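Local atomic coordinates of protein synthesis inhibitor, putative (Thermotoga maritima, PDB entry 2B33), a protein that probably acts as a deaminase of the RutC (YjgF-like) family and can bind calcium, although its precise role is not established. Residues G57-K62 with M94-R99; E64-N69 with I129-I134; E102-Y107 with P113-V118. All blocks are in the same frame, centred on the assembly; numbering follows the deposited sequence.

Interaction 1 (G57-K62 with M94-R99); sequences GTIEEK and MDYFQR
Ile59 lies across Tyr96 and Arg99, its side chain crossing each of theirs at about a right angle, with one branch on each. CG1 stands anti to the backbone N (chi1 -163°) and carries CD1 over one face of the Tyr96 ring. CD1 makes a CH-pi contact 4.2 Å from the centroid of that ring, 14° off the normal, while Ile59 CG1 rests against Tyr96 CG at 3.8 Å. The other branch, Ile59 CG2, sits over a face of the Arg99 guanidinium, 3.8 Å from Arg99 CZ, and also touches Arg99 CB. Val100 adds to the apolar surroundings of this isoleucine.

Glu60 approaches Arg99 differently. Its chain bends at chi2 and sets the carboxylate against the aliphatic part of the arginine, with Glu60 OE2 3.4 Å from Arg99 CG. The carboxylate and guanidinium planes stand 84° apart, and no N-H points at the acid. A water joins the two instead, donating to Glu60 OE1 at 2.8 Å and accepting from Arg99 NH1 at 2.9 Å.

At the N-terminus of helix 59-76, Thr58 and Glu61 form a capping box; Glu61 N donates to Thr58 OG1 at 3.3 Å. The helix starts are thus joined by apolar contact and a solvent-mediated charge pair, whose attraction is likely to be modest because water stands between the charges.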
loop_
_atom_site.group_PDB
_atom_site.type_symbol
_atom_site.label_atom_id
_atom_site.label_comp_id
_atom_site.label_asym_id
_atom_site.label_seq_id
_atom_site.Cartn_x
_atom_site.Cartn_y
_atom_site.Cartn_z
ATOM N N GLY A 57 12.813 23.606 -2.917
ATOM C CA GLY A 57 14.045 23.547 -3.708
ATOM C C GLY A 57 13.963 22.432 -4.739
ATOM O O GLY A 57 12.914 22.229 -5.340
ATOM N N THR A 58 15.046 21.688 -4.942
ATOM C CA THR A 58 15.042 20.609 -5.946
ATOM C C THR A 58 14.359 19.350 -5.425
ATOM O O THR A 58 14.145 19.197 -4.222
ATOM C CB THR A 58 16.455 20.218 -6.429
ATOM O OG1 THR A 58 17.190 19.586 -5.373
ATOM C CG2 THR A 58 17.215 21.435 -6.946
ATOM N N ILE A 59 14.015 18.451 -6.339
ATOM C CA ILE A 59 13.375 17.189 -5.964
ATOM C C ILE A 59 14.353 16.262 -5.215
ATOM O O ILE A 59 13.918 15.414 -4.435
ATOM C CB ILE A 59 12.703 16.485 -7.189
ATOM C CG1 ILE A 59 11.698 15.415 -6.744
ATOM C CG2 ILE A 59 13.738 15.906 -8.168
ATOM C CD1 ILE A 59 10.504 15.932 -5.953
ATOM N N GLU A 60 15.655 16.429 -5.452
ATOM C CA GLU A 60 16.671 15.679 -4.721
ATOM C C GLU A 60 16.673 16.099 -3.238
ATOM O O GLU A 60 16.731 15.254 -2.353
ATOM C CB GLU A 60 18.058 15.865 -5.344
ATOM C CG GLU A 60 18.245 15.244 -6.750
ATOM C CD GLU A 60 17.914 16.177 -7.926
ATOM O OE1 GLU A 60 17.048 17.078 -7.807
ATOM O OE2 GLU A 60 18.535 15.982 -8.992
ATOM N N GLU A 61 16.589 17.406 -2.996
ATOM C CA GLU A 61 16.519 17.970 -1.646
ATOM C C GLU A 61 15.246 17.543 -0.913
ATOM O O GLU A 61 15.280 17.310 0.291
ATOM C CB GLU A 61 16.622 19.500 -1.714
ATOM C CG GLU A 61 17.998 19.983 -2.170
ATOM C CD GLU A 61 18.102 21.484 -2.363
ATOM O OE1 GLU A 61 17.059 22.171 -2.369
ATOM O OE2 GLU A 61 19.247 21.978 -2.514
ATOM N N LYS A 62 14.131 17.454 -1.635
ATOM C CA LYS A 62 12.866 17.004 -1.046
ATOM C C LYS A 62 12.902 15.504 -0.721
ATOM O O LYS A 62 12.439 15.092 0.336
ATOM C CB LYS A 62 11.687 17.360 -1.948
ATOM C CG LYS A 62 11.465 18.873 -2.050
ATOM C CD LYS A 62 10.469 19.245 -3.110
ATOM C CE LYS A 62 10.454 20.750 -3.323
ATOM N NZ LYS A 62 9.670 21.157 -4.503
ATOM N N MET A 94 5.839 11.496 -12.802
ATOM C CA MET A 94 6.881 10.507 -13.101
ATOM C C MET A 94 8.183 11.117 -13.631
ATOM O O MET A 94 9.216 10.425 -13.640
ATOM C CB MET A 94 6.375 9.415 -14.053
ATOM C CG MET A 94 5.489 8.400 -13.373
ATOM S SD MET A 94 6.346 7.540 -12.052
ATOM C CE MET A 94 4.988 6.718 -11.323
ATOM N N ASP A 95 8.135 12.392 -14.047
ATOM C CA ASP A 95 9.326 13.151 -14.461
ATOM C C ASP A 95 10.431 13.136 -13.397
ATOM O O ASP A 95 11.605 13.301 -13.725
ATOM C CB ASP A 95 8.973 14.623 -14.740
ATOM C CG ASP A 95 8.044 14.795 -15.904
ATOM O OD1 ASP A 95 7.789 13.797 -16.592
ATOM O OD2 ASP A 95 7.570 15.934 -16.123
ATOM N N TYR A 96 10.040 12.966 -12.133
ATOM C CA TYR A 96 10.963 12.890 -11.001
ATOM C C TYR A 96 11.603 11.514 -10.742
ATOM O O TYR A 96 12.445 11.402 -9.851
ATOM C CB TYR A 96 10.227 13.298 -9.708
ATOM C CG TYR A 96 9.491 14.629 -9.772
ATOM C CD1 TYR A 96 10.092 15.754 -10.332
ATOM C CD2 TYR A 96 8.216 14.773 -9.230
ATOM C CE1 TYR A 96 9.422 16.978 -10.395
ATOM C CE2 TYR A 96 7.544 16.003 -9.282
ATOM C CZ TYR A 96 8.159 17.096 -9.864
ATOM O OH TYR A 96 7.515 18.306 -9.925
ATOM N N PHE A 97 11.214 10.487 -11.502
ATOM C CA PHE A 97 11.695 9.110 -11.299
ATOM C C PHE A 97 13.212 8.971 -11.214
ATOM O O PHE A 97 13.732 8.483 -10.203
ATOM C CB PHE A 97 11.160 8.202 -12.410
ATOM C CG PHE A 97 11.482 6.739 -12.225
ATOM C CD1 PHE A 97 10.743 5.963 -11.337
ATOM C CD2 PHE A 97 12.491 6.130 -12.963
ATOM C CE1 PHE A 97 11.012 4.612 -11.172
ATOM C CE2 PHE A 97 12.766 4.775 -12.808
ATOM C CZ PHE A 97 12.021 4.015 -11.907
ATOM N N GLN A 98 13.906 9.409 -12.266
ATOM C CA GLN A 98 15.373 9.298 -12.348
ATOM C C GLN A 98 16.092 9.957 -11.167
ATOM O O GLN A 98 16.922 9.320 -10.509
ATOM C CB GLN A 98 15.921 9.847 -13.683
ATOM C CG GLN A 98 15.857 8.876 -14.897
ATOM C CD GLN A 98 14.441 8.463 -15.342
ATOM O OE1 GLN A 98 13.468 9.223 -15.205
ATOM N NE2 GLN A 98 14.336 7.259 -15.911
ATOM N N ARG A 99 15.741 11.211 -10.892
ATOM C CA ARG A 99 16.347 11.985 -9.795
ATOM C C ARG A 99 15.982 11.477 -8.396
ATOM O O ARG A 99 16.804 11.550 -7.490
ATOM C CB ARG A 99 16.007 13.472 -9.936
ATOM C CG ARG A 99 16.702 14.133 -11.127
ATOM C CD ARG A 99 16.179 15.539 -11.380
ATOM N NE ARG A 99 14.795 15.520 -11.869
ATOM C CZ ARG A 99 13.966 16.568 -11.884
ATOM N NH1 ARG A 99 14.335 17.762 -11.447
ATOM N NH2 ARG A 99 12.742 16.417 -12.347
HETATM O O HOH W 1 16.301 19.038 -9.665
#

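Interaction 2 (E64-N69 with I129-I134). With EDO (1,2-ethanediol), chain D.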
loop_
_atom_site.group_PDB
_atom_site.type_symbol
_atom_site.label_atom_id
_atom_site.label_comp_id
_atom_site.label_asym_id
_atom_site.label_seq_id
_atom_site.Cartn_x
_atom_site.Cartn_y
_atom_site.Cartn_z
ATOM N N GLU A 64 15.618 13.792 -0.124
ATOM C CA GLU A 64 16.579 13.662 0.965
ATOM C C GLU A 64 15.896 13.818 2.320
ATOM O O GLU A 64 16.176 13.070 3.246
ATOM C CB GLU A 64 17.666 14.733 0.833
ATOM C CG GLU A 64 18.772 14.653 1.887
ATOM C CD GLU A 64 19.789 15.771 1.768
ATOM O OE1 GLU A 64 19.457 16.860 1.242
ATOM O OE2 GLU A 64 20.924 15.570 2.230
ATOM N N ARG A 65 15.033 14.827 2.417
ATOM C CA ARG A 65 14.276 15.126 3.635
ATOM C C ARG A 65 13.316 13.987 3.973
ATOM O O ARG A 65 13.268 13.538 5.115
ATOM C CB ARG A 65 13.506 16.439 3.449
ATOM C CG ARG A 65 12.800 16.997 4.673
ATOM C CD ARG A 65 13.777 17.391 5.782
ATOM N NE ARG A 65 14.147 16.277 6.658
ATOM C CZ ARG A 65 15.076 16.318 7.615
ATOM N NH1 ARG A 65 15.791 17.417 7.838
ATOM N NH2 ARG A 65 15.308 15.236 8.356
ATOM N N VAL A 66 12.570 13.521 2.972
ATOM C CA VAL A 66 11.649 12.385 3.137
ATOM C C VAL A 66 12.384 11.135 3.657
ATOM O O VAL A 66 11.927 10.489 4.602
ATOM C CB VAL A 66 10.931 12.015 1.808
ATOM C CG1 VAL A 66 10.165 10.711 1.942
ATOM C CG2 VAL A 66 9.970 13.114 1.372
ATOM N N LEU A 67 13.505 10.797 3.027
ATOM C CA LEU A 67 14.295 9.632 3.426
ATOM C C LEU A 67 14.989 9.826 4.768
ATOM O O LEU A 67 15.206 8.850 5.486
ATOM C CB LEU A 67 15.294 9.250 2.331
ATOM C CG LEU A 67 14.651 8.757 1.025
ATOM C CD1 LEU A 67 15.672 8.683 -0.081
ATOM C CD2 LEU A 67 13.973 7.408 1.204
ATOM N N GLU A 68 15.354 11.067 5.097
ATOM C CA GLU A 68 15.917 11.371 6.417
ATOM C C GLU A 68 14.858 11.210 7.505
ATOM O O GLU A 68 15.155 10.717 8.594
ATOM C CB GLU A 68 16.537 12.775 6.480
ATOM C CG GLU A 68 17.951 12.870 5.899
ATOM C CD GLU A 68 18.998 12.037 6.672
ATOM O OE1 GLU A 68 18.950 11.982 7.924
ATOM O OE2 GLU A 68 19.884 11.446 6.023
ATOM N N ASN A 69 13.630 11.626 7.207
ATOM C CA ASN A 69 12.515 11.446 8.128
ATOM C C ASN A 69 12.233 9.958 8.336
ATOM O O ASN A 69 12.066 9.511 9.474
ATOM C CB ASN A 69 11.258 12.165 7.615
ATOM C CG ASN A 69 11.386 13.680 7.644
ATOM O OD1 ASN A 69 12.247 14.225 8.325
ATOM N ND2 ASN A 69 10.503 14.368 6.924
ATOM N N ILE A 129 6.430 14.571 -3.265
ATOM C CA ILE A 129 7.041 13.284 -2.950
ATOM C C ILE A 129 6.584 12.848 -1.549
ATOM O O ILE A 129 6.503 13.667 -0.626
ATOM C CB ILE A 129 8.612 13.363 -3.108
ATOM C CG1 ILE A 129 9.308 12.034 -2.818
ATOM C CG2 ILE A 129 9.217 14.444 -2.232
ATOM C CD1 ILE A 129 9.072 10.960 -3.857
ATOM N N GLU A 130 6.229 11.569 -1.429
ATOM C CA GLU A 130 5.843 10.973 -0.159
ATOM C C GLU A 130 6.243 9.510 -0.224
ATOM O O GLU A 130 5.971 8.847 -1.226
ATOM C CB GLU A 130 4.342 11.118 0.126
ATOM C CG GLU A 130 3.906 10.487 1.460
ATOM C CD GLU A 130 2.452 10.718 1.814
ATOM O OE1 GLU A 130 1.784 11.529 1.158
ATOM O OE2 GLU A 130 1.965 10.083 2.769
ATOM N N ILE A 131 6.893 9.026 0.839
ATOM C CA ILE A 131 7.380 7.648 0.904
ATOM C C ILE A 131 7.023 6.980 2.239
ATOM O O ILE A 131 7.326 7.507 3.312
ATOM C CB ILE A 131 8.920 7.574 0.694
ATOM C CG1 ILE A 131 9.318 8.276 -0.615
ATOM C CG2 ILE A 131 9.391 6.105 0.708
ATOM C CD1 ILE A 131 10.813 8.391 -0.880
ATOM N N GLU A 132 6.375 5.821 2.145
ATOM C CA GLU A 132 6.017 4.997 3.293
ATOM C C GLU A 132 6.825 3.724 3.154
ATOM O O GLU A 132 7.401 3.469 2.097
ATOM C CB GLU A 132 4.523 4.662 3.321
ATOM C CG GLU A 132 4.037 3.799 2.159
ATOM C CD GLU A 132 2.579 3.408 2.255
ATOM O OE1 GLU A 132 1.849 3.912 3.134
ATOM O OE2 GLU A 132 2.163 2.572 1.433
ATOM N N ALA A 133 6.857 2.918 4.210
ATOM C CA ALA A 133 7.605 1.674 4.182
ATOM C C ALA A 133 7.183 0.689 5.269
ATOM O O ALA A 133 6.567 1.062 6.264
ATOM C CB ALA A 133 9.100 1.968 4.320
ATOM N N ILE A 134 7.507 -0.579 5.033
ATOM C CA ILE A 134 7.316 -1.651 6.010
ATOM C C ILE A 134 8.716 -2.203 6.197
ATOM O O ILE A 134 9.458 -2.327 5.222
ATOM C CB ILE A 134 6.350 -2.775 5.542
ATOM C CG1 ILE A 134 4.935 -2.210 5.354
ATOM C CG2 ILE A 134 6.313 -3.915 6.587
ATOM C CD1 ILE A 134 3.937 -3.141 4.679
HETATM C C1 EDO D . 22.579 12.824 0.457
HETATM O O1 EDO D . 21.795 13.065 1.632
HETATM C C2 EDO D . 21.701 12.188 -0.621
HETATM O O2 EDO D . 21.952 12.797 -1.897
#
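Val66 reaches Ile129 and Ile131 with separate methyls: CG1 is anti to the backbone N (chi1 171°), which sends it to Ile131, and CG2 beside that N faces Ile129. This is helix-on-sheet packing of the alpha+beta YjgF-like fold. The 64-69 segment of helix 59-76 runs nearly along the 129-134 segment of its strand, with 23° between their directions and axes 8.5 Å apart at the closest.

Val66 CG1 lies against the stem of Ile131, 3.6 Å from Ile131 CB and equally near its CG1. The chain of Ile131 is extended beyond CG1 (chi2 175°), so that its CD1 runs on past the same valine methyl to the neighbouring Leu67. An alanine in place of Val66 would take away both methyls and would probably open a gap over Ile129 and Ile131 in the buried layer.

The side chains of Ile129 and Ile131 also touch strand 84-91, through Val89 and Val87 among others, and Leu67 leans on Tyr107 and Phe108 of helix 97-108. Glu130 and Glu132 point to the other side of the strand, where Glu132 forms a salt bridge with Lys86 of the third subunit. At the valine's other branch, Val66 CG2 meets Ile129 CG2 methyl to methyl at 3.9 Å.

Interaction 3 (E102-Y107 with P113-V118). With EDO (1,2-ethanediol), chain D.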
loop_
_atom_site.group_PDB
_atom_site.type_symbol
_atom_site.label_atom_id
_atom_site.label_comp_id
_atom_site.label_asym_id
_atom_site.label_seq_id
_atom_site.Cartn_x
_atom_site.Cartn_y
_atom_site.Cartn_z
ATOM N N GLU A 102 18.041 8.409 -7.814
ATOM C CA GLU A 102 19.431 8.810 -7.579
ATOM C C GLU A 102 19.683 9.012 -6.083
ATOM O O GLU A 102 20.637 8.476 -5.532
ATOM C CB GLU A 102 19.708 10.096 -8.374
ATOM C CG GLU A 102 21.135 10.604 -8.410
ATOM C CD GLU A 102 21.302 11.803 -9.352
ATOM O OE1 GLU A 102 20.287 12.386 -9.802
ATOM O OE2 GLU A 102 22.457 12.168 -9.649
ATOM N N VAL A 103 18.802 9.767 -5.431
ATOM C CA VAL A 103 18.893 10.014 -3.986
ATOM C C VAL A 103 18.517 8.744 -3.194
ATOM O O VAL A 103 19.152 8.424 -2.195
ATOM C CB VAL A 103 17.988 11.204 -3.540
ATOM C CG1 VAL A 103 18.099 11.434 -2.036
ATOM C CG2 VAL A 103 18.347 12.488 -4.310
ATOM N N TYR A 104 17.483 8.041 -3.653
ATOM C CA TYR A 104 16.999 6.802 -3.042
ATOM C C TYR A 104 18.114 5.753 -2.942
ATOM O O TYR A 104 18.261 5.106 -1.908
ATOM C CB TYR A 104 15.827 6.267 -3.872
ATOM C CG TYR A 104 15.076 5.090 -3.305
ATOM C CD1 TYR A 104 15.537 3.797 -3.489
ATOM C CD2 TYR A 104 13.870 5.265 -2.637
ATOM C CE1 TYR A 104 14.848 2.710 -2.994
ATOM C CE2 TYR A 104 13.167 4.180 -2.146
ATOM C CZ TYR A 104 13.663 2.901 -2.327
ATOM O OH TYR A 104 12.990 1.802 -1.842
ATOM N N SER A 105 18.890 5.607 -4.018
ATOM C CA SER A 105 20.024 4.671 -4.080
ATOM C C SER A 105 21.083 4.895 -3.007
ATOM O O SER A 105 21.776 3.955 -2.618
ATOM C CB SER A 105 20.746 4.776 -5.429
ATOM O OG SER A 105 19.903 4.442 -6.504
ATOM N N ARG A 106 21.234 6.140 -2.562
ATOM C CA ARG A 106 22.190 6.477 -1.505
ATOM C C ARG A 106 21.752 5.970 -0.124
ATOM O O ARG A 106 22.570 5.900 0.783
ATOM C CB ARG A 106 22.463 7.988 -1.493
ATOM C CG ARG A 106 23.266 8.424 -2.716
ATOM C CD ARG A 106 23.008 9.856 -3.154
ATOM N NE ARG A 106 23.714 10.127 -4.413
ATOM C CZ ARG A 106 23.480 11.146 -5.250
ATOM N NH1 ARG A 106 22.516 12.046 -5.022
ATOM N NH2 ARG A 106 24.213 11.252 -6.357
ATOM N N TYR A 107 20.471 5.622 0.019
ATOM C CA TYR A 107 19.912 5.040 1.249
ATOM C C TYR A 107 19.709 3.516 1.122
ATOM O O TYR A 107 20.073 2.781 2.039
ATOM C CB TYR A 107 18.591 5.750 1.624
ATOM C CG TYR A 107 18.802 7.184 2.086
ATOM C CD1 TYR A 107 19.070 8.193 1.173
ATOM C CD2 TYR A 107 18.751 7.523 3.437
ATOM C CE1 TYR A 107 19.285 9.503 1.583
ATOM C CE2 TYR A 107 18.965 8.836 3.861
ATOM C CZ TYR A 107 19.232 9.820 2.927
ATOM O OH TYR A 107 19.443 11.122 3.320
ATOM N N PRO A 113 15.190 -3.037 -1.092
ATOM C CA PRO A 113 13.890 -3.577 -0.725
ATOM C C PRO A 113 12.938 -3.606 -1.908
ATOM O O PRO A 113 13.214 -2.991 -2.942
ATOM C CB PRO A 113 13.375 -2.582 0.315
ATOM C CG PRO A 113 14.045 -1.324 0.020
ATOM C CD PRO A 113 15.375 -1.667 -0.583
ATOM N N ALA A 114 11.814 -4.303 -1.744
ATOM C CA ALA A 114 10.776 -4.340 -2.777
ATOM C C ALA A 114 10.204 -2.933 -2.864
ATOM O O ALA A 114 10.248 -2.193 -1.879
ATOM C CB ALA A 114 9.696 -5.335 -2.417
ATOM N N ARG A 115 9.684 -2.550 -4.033
ATOM C CA ARG A 115 9.174 -1.198 -4.213
ATOM C C ARG A 115 8.105 -1.028 -5.297
ATOM O O ARG A 115 8.055 -1.785 -6.261
ATOM C CB ARG A 115 10.357 -0.280 -4.550
ATOM C CG ARG A 115 10.048 1.205 -4.543
ATOM C CD ARG A 115 11.253 2.038 -4.913
ATOM N NE ARG A 115 11.630 1.891 -6.321
ATOM C CZ ARG A 115 12.582 2.596 -6.935
ATOM N NH1 ARG A 115 13.275 3.530 -6.280
ATOM N NH2 ARG A 115 12.845 2.371 -8.224
ATOM N N SER A 116 7.241 -0.033 -5.086
ATOM C CA SER A 116 6.261 0.450 -6.073
ATOM C C SER A 116 6.443 1.964 -6.109
ATOM O O SER A 116 6.614 2.601 -5.075
ATOM C CB SER A 116 4.818 0.105 -5.716
ATOM O OG SER A 116 4.513 -1.238 -6.024
ATOM N N PHE A 117 6.429 2.523 -7.313
ATOM C CA PHE A 117 6.624 3.941 -7.538
ATOM C C PHE A 117 5.442 4.345 -8.412
ATOM O O PHE A 117 5.347 3.898 -9.560
ATOM C CB PHE A 117 7.952 4.132 -8.264
ATOM C CG PHE A 117 8.546 5.515 -8.154
ATOM C CD1 PHE A 117 7.889 6.627 -8.659
ATOM C CD2 PHE A 117 9.815 5.684 -7.626
ATOM C CE1 PHE A 117 8.465 7.887 -8.583
ATOM C CE2 PHE A 117 10.390 6.930 -7.553
ATOM C CZ PHE A 117 9.723 8.032 -8.032
ATOM N N VAL A 118 4.534 5.157 -7.862
ATOM C CA VAL A 118 3.328 5.609 -8.576
ATOM C C VAL A 118 3.153 7.117 -8.450
ATOM O O VAL A 118 3.618 7.722 -7.483
ATOM C CB VAL A 118 2.039 4.888 -8.081
ATOM C CG1 VAL A 118 2.151 3.407 -8.324
ATOM C CG2 VAL A 118 1.751 5.163 -6.597
HETATM C C1 EDO D . 22.579 12.824 0.457
HETATM O O1 EDO D . 21.795 13.065 1.632
HETATM C C2 EDO D . 21.701 12.188 -0.621
HETATM O O2 EDO D . 21.952 12.797 -1.897
HETATM O O HOH W 2 13.865 -0.373 -3.065
#
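Tyr104 and Arg115 make a cation-pi contact, the two side chains running antiparallel, one alongside the other. Arg115 CZ lies 4.7 Å from the centroid of the Tyr104 ring, 15° off its normal, and NH1 is the part that sits over the centre of the face, 3.6 Å from Tyr104 CD1. The planes are 59° apart, so the guanidinium dips one amino group toward the ring instead of stacking flat. A bend at chi3 (69°) in Arg115 turns its head over the ring, and Phe117 CD2 lies over a face of the guanidinium.

Van der Waals contacts from carbon atoms gather round the phenol oxygen. Arg115 CD touches Tyr104 OH at 3.5 Å, and Pro113 CG comes to 3.8 Å from the same oxygen.

The polar link runs through a water that accepts from Tyr104 OH at 2.6 Å and donates to Pro113 O at 2.7 Å, giving the buried hydroxyl a partner and tying the ring to the residue just before the strand. Pro28 of the second subunit packs on Tyr104, and Tyr29 of that subunit on Arg115.

The helix thereby settles on an edge strand of its own chain's sheet, completing the beta-alpha-beta unit of strand 84-91, helix 97-108 and strand 114-119 at a subunit interface.

Overall arrangement
Interaction 2 lies at the centre of the chain and is wholly aliphatic, whereas interaction 1, about 15 Å from that centre, is partly buried and adds charge and water to its apolar contacts. Interaction 3 is buried too, yet it relies on cation-pi and water-mediated links and borders the second subunit. Helix 59-76 serves interactions 1 and 2, which meet where Lys62 CB packs on Ile129 CG2 at 3.8 Å; helix 97-108 serves 1 and 3. Interactions 2 and 3 set the two helices on one sheet, and Leu67 packs on Tyr104 and Tyr107 between them. A 1,2-ethanediol, probably from the crystallisation liquor, is hydrogen-bonded to Glu64 and Arg106 and bridges the same helices.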